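Side-chain contacts in uncharacterized protein (PDB 5DQV), which probably acts as a metal-dependent nucleotide pyrophosphohydrolase of the HD-domain family: residues A[14-17]-A[18-22]; A[70-73]-A[74-77]. All blocks are in the same frame, centred on the assembly; numbering follows the deposited sequence.

Interaction 1 of 2, residues A[14-17]-A[18-22]; sequences DQIR and TWVQS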
ATOM      1  N   ASP A  14      22.120  22.588   0.083  1.00 29.73           N
ATOM      2  CA  ASP A  14      21.441  22.634  -1.217  1.00 29.97           C
ATOM      3  C   ASP A  14      22.267  21.846  -2.261  1.00 27.55           C
ATOM      4  O   ASP A  14      21.716  21.190  -3.144  1.00 26.95           O
ATOM      5  CB  ASP A  14      21.212  24.074  -1.697  1.00 33.43           C
ATOM      6  CG  ASP A  14      19.984  24.733  -1.076  1.00 39.53           C
ATOM      7  OD1 ASP A  14      18.976  24.072  -0.717  1.00 44.86           O
ATOM      8  OD2 ASP A  14      20.026  25.956  -0.957  1.00 45.69           O
ATOM      9  N   GLN A  15      23.588  21.932  -2.164  1.00 26.56           N
ATOM     10  CA  GLN A  15      24.464  21.165  -3.041  1.00 25.45           C
ATOM     11  C   GLN A  15      24.305  19.689  -2.883  1.00 22.70           C
ATOM     12  O   GLN A  15      24.158  18.934  -3.856  1.00 20.72           O
ATOM     13  CB  GLN A  15      25.924  21.540  -2.777  1.00 27.05           C
ATOM     14  CG  GLN A  15      26.887  20.954  -3.785  1.00 29.27           C
ATOM     15  CD  GLN A  15      27.490  22.007  -4.718  1.00 31.15           C
ATOM     16  OE1 GLN A  15      27.960  23.022  -4.266  1.00 33.17           O
ATOM     17  NE2 GLN A  15      27.480  21.743  -5.993  1.00 30.73           N
ATOM     18  N   ILE A  16      24.262  19.267  -1.624  1.00 22.31           N
ATOM     19  CA  ILE A  16      24.113  17.845  -1.303  1.00 20.88           C
ATOM     20  C   ILE A  16      22.746  17.371  -1.760  1.00 21.09           C
ATOM     21  O   ILE A  16      22.652  16.307  -2.348  1.00 20.47           O
ATOM     22  CB  ILE A  16      24.340  17.571   0.173  1.00 22.04           C
ATOM     23  CG1 ILE A  16      25.791  17.879   0.518  1.00 22.04           C
ATOM     24  CG2 ILE A  16      23.992  16.061   0.548  1.00 20.66           C
ATOM     25  CD1 ILE A  16      26.061  18.066   2.035  1.00 24.11           C
ATOM     26  N   ARG A  17      21.714  18.199  -1.555  1.00 22.40           N
ATOM     27  CA  ARG A  17      20.364  17.847  -1.979  1.00 23.25           C
ATOM     28  C   ARG A  17      20.292  17.546  -3.472  1.00 21.51           C
ATOM     29  O   ARG A  17      19.633  16.597  -3.888  1.00 21.44           O
ATOM     30  CB  ARG A  17      19.349  18.964  -1.659  1.00 26.18           C
ATOM     31  CG  ARG A  17      18.810  18.972  -0.304  1.00 27.39           C
ATOM     32  CD  ARG A  17      17.850  20.134  -0.044  1.00 31.27           C
ATOM     33  NE  ARG A  17      17.594  20.062   1.375  1.00 34.78           N
ATOM     34  CZ  ARG A  17      16.695  19.242   1.951  1.00 38.12           C
ATOM     35  NH1 ARG A  17      15.873  18.495   1.229  1.00 36.97           N
ATOM     36  NH2 ARG A  17      16.587  19.211   3.266  1.00 39.92           N
ATOM     37  N   THR A  18      20.921  18.388  -4.290  1.00 22.46           N
ATOM     38  CA  THR A  18      20.796  18.248  -5.751  1.00 22.23           C
ATOM     39  C   THR A  18      21.574  16.968  -6.164  1.00 20.51           C
ATOM     40  O   THR A  18      21.149  16.235  -7.025  1.00 20.95           O
ATOM     41  CB  THR A  18      21.381  19.469  -6.467  1.00 25.43           C
ATOM     42  OG1 THR A  18      20.708  20.659  -6.036  1.00 25.82           O
ATOM     43  CG2 THR A  18      21.316  19.334  -8.022  1.00 25.30           C
ATOM     44  N   TRP A  19      22.736  16.752  -5.548  1.00 18.67           N
ATOM     45  CA  TRP A  19      23.546  15.554  -5.790  1.00 19.20           C
ATOM     46  C   TRP A  19      22.771  14.269  -5.514  1.00 18.75           C
ATOM     47  O   TRP A  19      22.677  13.392  -6.375  1.00 19.90           O
ATOM     48  CB  TRP A  19      24.881  15.606  -5.016  1.00 16.97           C
ATOM     49  CG  TRP A  19      25.620  14.343  -4.920  1.00 19.75           C
ATOM     50  CD1 TRP A  19      25.972  13.516  -5.943  1.00 19.55           C
ATOM     51  CD2 TRP A  19      26.096  13.728  -3.716  1.00 20.05           C
ATOM     52  NE1 TRP A  19      26.684  12.408  -5.451  1.00 22.25           N
ATOM     53  CE2 TRP A  19      26.754  12.515  -4.090  1.00 19.92           C
ATOM     54  CE3 TRP A  19      26.026  14.075  -2.352  1.00 18.87           C
ATOM     55  CZ2 TRP A  19      27.336  11.675  -3.165  1.00 21.90           C
ATOM     56  CZ3 TRP A  19      26.603  13.248  -1.450  1.00 19.05           C
ATOM     57  CH2 TRP A  19      27.265  12.048  -1.856  1.00 21.34           C
ATOM     58  N   VAL A  20      22.215  14.166  -4.316  1.00 19.48           N
ATOM     59  CA  VAL A  20      21.508  12.976  -3.886  1.00 19.50           C
ATOM     60  C   VAL A  20      20.313  12.707  -4.797  1.00 21.63           C
ATOM     61  O   VAL A  20      20.092  11.560  -5.231  1.00 21.53           O
ATOM     62  CB  VAL A  20      21.044  13.118  -2.416  1.00 20.65           C
ATOM     63  CG1 VAL A  20      20.020  12.063  -2.047  1.00 22.42           C
ATOM     64  CG2 VAL A  20      22.280  13.103  -1.464  1.00 18.88           C
ATOM     65  N   GLN A  21      19.560  13.772  -5.091  1.00 22.79           N
ATOM     66  CA  GLN A  21      18.445  13.659  -6.020  1.00 26.06           C
ATOM     67  C   GLN A  21      18.931  13.180  -7.387  1.00 26.50           C
ATOM     68  O   GLN A  21      18.288  12.319  -7.995  1.00 28.52           O
ATOM     69  CB  GLN A  21      17.630  14.959  -6.095  1.00 29.20           C
ATOM     70  CG  GLN A  21      16.354  14.820  -6.899  1.00 34.35           C
ATOM     71  CD  GLN A  21      15.466  16.085  -6.874  1.00 39.95           C
ATOM     72  OE1 GLN A  21      15.859  17.123  -6.348  1.00 39.27           O
ATOM     73  NE2 GLN A  21      14.272  15.975  -7.418  1.00 41.05           N
ATOM     74  N   SER A  22      20.085  13.677  -7.860  1.00 24.48           N
ATOM     75  CA  SER A  22      20.642  13.234  -9.140  1.00 24.28           C
ATOM     76  C   SER A  22      21.118  11.791  -9.117  1.00 24.64           C
ATOM     77  O   SER A  22      20.959  11.086 -10.100  1.00 27.92           O
ATOM     78  CB  SER A  22      21.797  14.156  -9.547  1.00 24.61           C
ATOM     79  OG  SER A  22      22.362  13.792 -10.806  1.00 22.41           O
TER
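Val20 N bonds to Ile16 O at 2.9 Å and nearly straight (172°), the shortest of four successive i to i+4 backbone bonds that carry helix 8-24 through residues 14-21. This is regular alpha-helix, part of the all-helical HD-domain fold. Thr18 N to Asp14 O, Trp19 N to Gln15 O and Gln21 N to Arg17 O complete the set, each at 3.1 Å. Thr18 N also makes a weak bond to Gln15 O. The side chains of Ile16, Trp19 and Val20 form the apolar side of the helix. Ile16 branches at CB, and its CG2 stands anti to the backbone N. From there this one methyl reaches both neighbours, meeting Trp19 at CE3 on the six-membered ring and Val20 at CG2, both obliquely. Chi1 of 166° sets Trp19 CG anti to the backbone N, and chi2 of 52° turns the ring so that CE3 faces Ile16. Ile16 and Val20 are buried. Ile16 packs against helix 54-63 and helix 79-88, while Val20 rests on Trp33 and Ile36 of helix 33-50. Arg17 stretches out from CG to NE, and its NH2 forms a salt bridge with Glu58 of helix 54-63. Val20 CG2 lies over the turn before it, 3.3 Å from Ile16 O and 4.0 Å from Ile16 CG2.

Interaction 2 of 2, residues A[70-73]-A[74-77]; sequences KLPD and TIRL
Pro72 O accepts two backbone bonds, from Ile75 N and Arg76 N. The first closes a type I beta-turn at 72-75, and the second adds an i to i+4 bond, in the loop between helices 54-63 and 79-88 of the HD domain. Ile75 N lies 3.0 Å from Pro72 O, above the carbonyl plane. Arg76 N is 2.9 Å from Pro72 O, in a nearly straight bond. Ile75 uses two branches. Its CG1 arm lies beside the backbone N (chi1 -68°) and extends to CD1, which runs alongside the Pro72 ring and meets CG at 4.1 Å. Its CG2 methyl touches Leu71 CD1, also at 4.1 Å, and those two side chains cross at about a right angle. Leu71 and Ile75 both lean on Leu24 of helix 8-24. Arg76 sets its CB against Leu71 CB at 3.9 Å. With CG anti to the backbone N (chi1 -173°), its extended chain then leads the guanidinium away from the turn. NE is bonded to Ile67 O. Asp73 and Arg76 do not touch through their charged atoms. One water joins them instead: it donates to Asp73 OD1 and accepts from Arg76 NH1 in the plane of the guanidinium, both at 3.0 Å.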
ATOM      1  N   LYS A  70      20.111  -2.093  -0.082  1.00 43.49           N
ATOM      2  CA  LYS A  70      18.832  -2.211  -0.758  1.00 45.93           C
ATOM      3  C   LYS A  70      18.757  -1.427  -2.060  1.00 45.64           C
ATOM      4  O   LYS A  70      17.924  -1.738  -2.907  1.00 47.93           O
ATOM      5  CB  LYS A  70      17.709  -1.781   0.183  1.00 45.91           C
ATOM      6  CG  LYS A  70      17.291  -2.897   1.175  1.00 49.09           C
ATOM      7  N   LEU A  71      19.631  -0.429  -2.248  1.00 43.28           N
ATOM      8  CA  LEU A  71      19.658   0.277  -3.511  1.00 42.00           C
ATOM      9  C   LEU A  71      20.190  -0.636  -4.565  1.00 43.67           C
ATOM     10  O   LEU A  71      21.039  -1.459  -4.293  1.00 45.32           O
ATOM     11  CB  LEU A  71      20.529   1.533  -3.465  1.00 39.68           C
ATOM     12  CG  LEU A  71      19.871   2.761  -2.871  1.00 38.35           C
ATOM     13  CD1 LEU A  71      20.866   3.884  -2.774  1.00 37.09           C
ATOM     14  CD2 LEU A  71      18.687   3.151  -3.744  1.00 41.79           C
ATOM     15  N   PRO A  72      19.719  -0.464  -5.806  1.00 43.70           N
ATOM     16  CA  PRO A  72      20.274  -1.250  -6.863  1.00 44.94           C
ATOM     17  C   PRO A  72      21.737  -0.932  -7.104  1.00 43.51           C
ATOM     18  O   PRO A  72      22.226   0.154  -6.768  1.00 38.59           O
ATOM     19  CB  PRO A  72      19.433  -0.855  -8.097  1.00 46.71           C
ATOM     20  CG  PRO A  72      18.778   0.408  -7.741  1.00 44.38           C
ATOM     21  CD  PRO A  72      18.630   0.411  -6.262  1.00 43.54           C
ATOM     22  N   ASP A  73      22.405  -1.909  -7.693  1.00 36.21           N
ATOM     23  CA  ASP A  73      23.837  -1.831  -8.009  1.00 35.79           C
ATOM     24  C   ASP A  73      24.232  -0.737  -8.995  1.00 34.43           C
ATOM     25  O   ASP A  73      25.358  -0.285  -9.012  1.00 33.38           O
ATOM     26  CB  ASP A  73      24.246  -3.173  -8.588  1.00 38.86           C
ATOM     27  CG  ASP A  73      24.259  -4.253  -7.552  1.00 40.47           C
ATOM     28  OD1 ASP A  73      24.242  -3.912  -6.332  1.00 43.28           O
ATOM     29  OD2 ASP A  73      24.316  -5.407  -7.974  1.00 47.49           O
ATOM     30  N   THR A  74      23.303  -0.308  -9.831  1.00 35.44           N
ATOM     31  CA  THR A  74      23.553   0.842 -10.707  1.00 35.20           C
ATOM     32  C   THR A  74      23.613   2.179  -9.932  1.00 32.31           C
ATOM     33  O   THR A  74      24.089   3.179 -10.434  1.00 33.39           O
ATOM     34  CB  THR A  74      22.453   0.912 -11.795  1.00 37.41           C
ATOM     35  OG1 THR A  74      21.187   0.927 -11.140  1.00 38.51           O
ATOM     36  CG2 THR A  74      22.518  -0.331 -12.775  1.00 40.66           C
ATOM     37  N   ILE A  75      23.161   2.208  -8.688  1.00 30.16           N
ATOM     38  CA  ILE A  75      23.027   3.466  -7.974  1.00 28.34           C
ATOM     39  C   ILE A  75      23.806   3.523  -6.691  1.00 26.27           C
ATOM     40  O   ILE A  75      24.409   4.556  -6.382  1.00 24.67           O
ATOM     41  CB  ILE A  75      21.527   3.766  -7.730  1.00 29.49           C
ATOM     42  CG1 ILE A  75      20.846   4.063  -9.101  1.00 33.51           C
ATOM     43  CG2 ILE A  75      21.360   4.894  -6.708  1.00 30.94           C
ATOM     44  CD1 ILE A  75      19.311   4.225  -9.058  1.00 36.40           C
ATOM     45  N   ARG A  76      23.806   2.424  -5.930  1.00 24.96           N
ATOM     46  CA  ARG A  76      24.434   2.378  -4.632  1.00 24.20           C
ATOM     47  C   ARG A  76      25.885   2.879  -4.690  1.00 23.31           C
ATOM     48  O   ARG A  76      26.601   2.573  -5.645  1.00 23.50           O
ATOM     49  CB  ARG A  76      24.350   0.922  -4.094  1.00 25.32           C
ATOM     50  CG  ARG A  76      24.816   0.727  -2.649  1.00 25.25           C
ATOM     51  CD  ARG A  76      24.698  -0.732  -2.181  1.00 26.95           C
ATOM     52  NE  ARG A  76      25.613  -0.945  -1.056  1.00 30.11           N
ATOM     53  CZ  ARG A  76      26.211  -2.102  -0.737  1.00 28.47           C
ATOM     54  NH1 ARG A  76      26.010  -3.185  -1.433  1.00 30.29           N
ATOM     55  NH2 ARG A  76      27.049  -2.169   0.300  1.00 31.38           N
ATOM     56  N   LEU A  77      26.291   3.687  -3.700  1.00 22.50           N
ATOM     57  CA  LEU A  77      27.667   4.223  -3.606  1.00 21.59           C
ATOM     58  C   LEU A  77      28.470   3.497  -2.547  1.00 22.01           C
ATOM     59  O   LEU A  77      27.885   2.921  -1.635  1.00 20.61           O
ATOM     60  CB  LEU A  77      27.618   5.697  -3.190  1.00 21.14           C
ATOM     61  CG  LEU A  77      26.931   6.603  -4.223  1.00 22.64           C
ATOM     62  CD1 LEU A  77      27.025   8.076  -3.870  1.00 21.98           C
ATOM     63  CD2 LEU A  77      27.485   6.260  -5.639  1.00 22.83           C
TER
HETATM   64  O   HOH W   1      26.703  -0.162  -6.881  1.00 35.46           O
HETATM   65  O   HOH W   2      23.722  -3.584  -3.375  1.00 39.60           O

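In the fold
Interaction 1 comes first along the chain, within helix 8-24. Interaction 2 follows in the loop between helices 54-63 and 79-88. Their centres lie about 16 Å apart, yet they meet directly where Trp19 CZ2 packs on Leu77 CD1 at 3.7 Å. Val23 and Leu24, at the end of helix 8-24, also touch the loop, so the N-terminal helix and the 70-77 turn pack together. Both contacts lie near the metal site formed by His35, His64, Asp65 and Asp130: the side chains of Val20 and Leu71 are about 10 Å and 9 Å from the nickel ion. They thus belong to the surroundings of the site, and neither supplies a ligand.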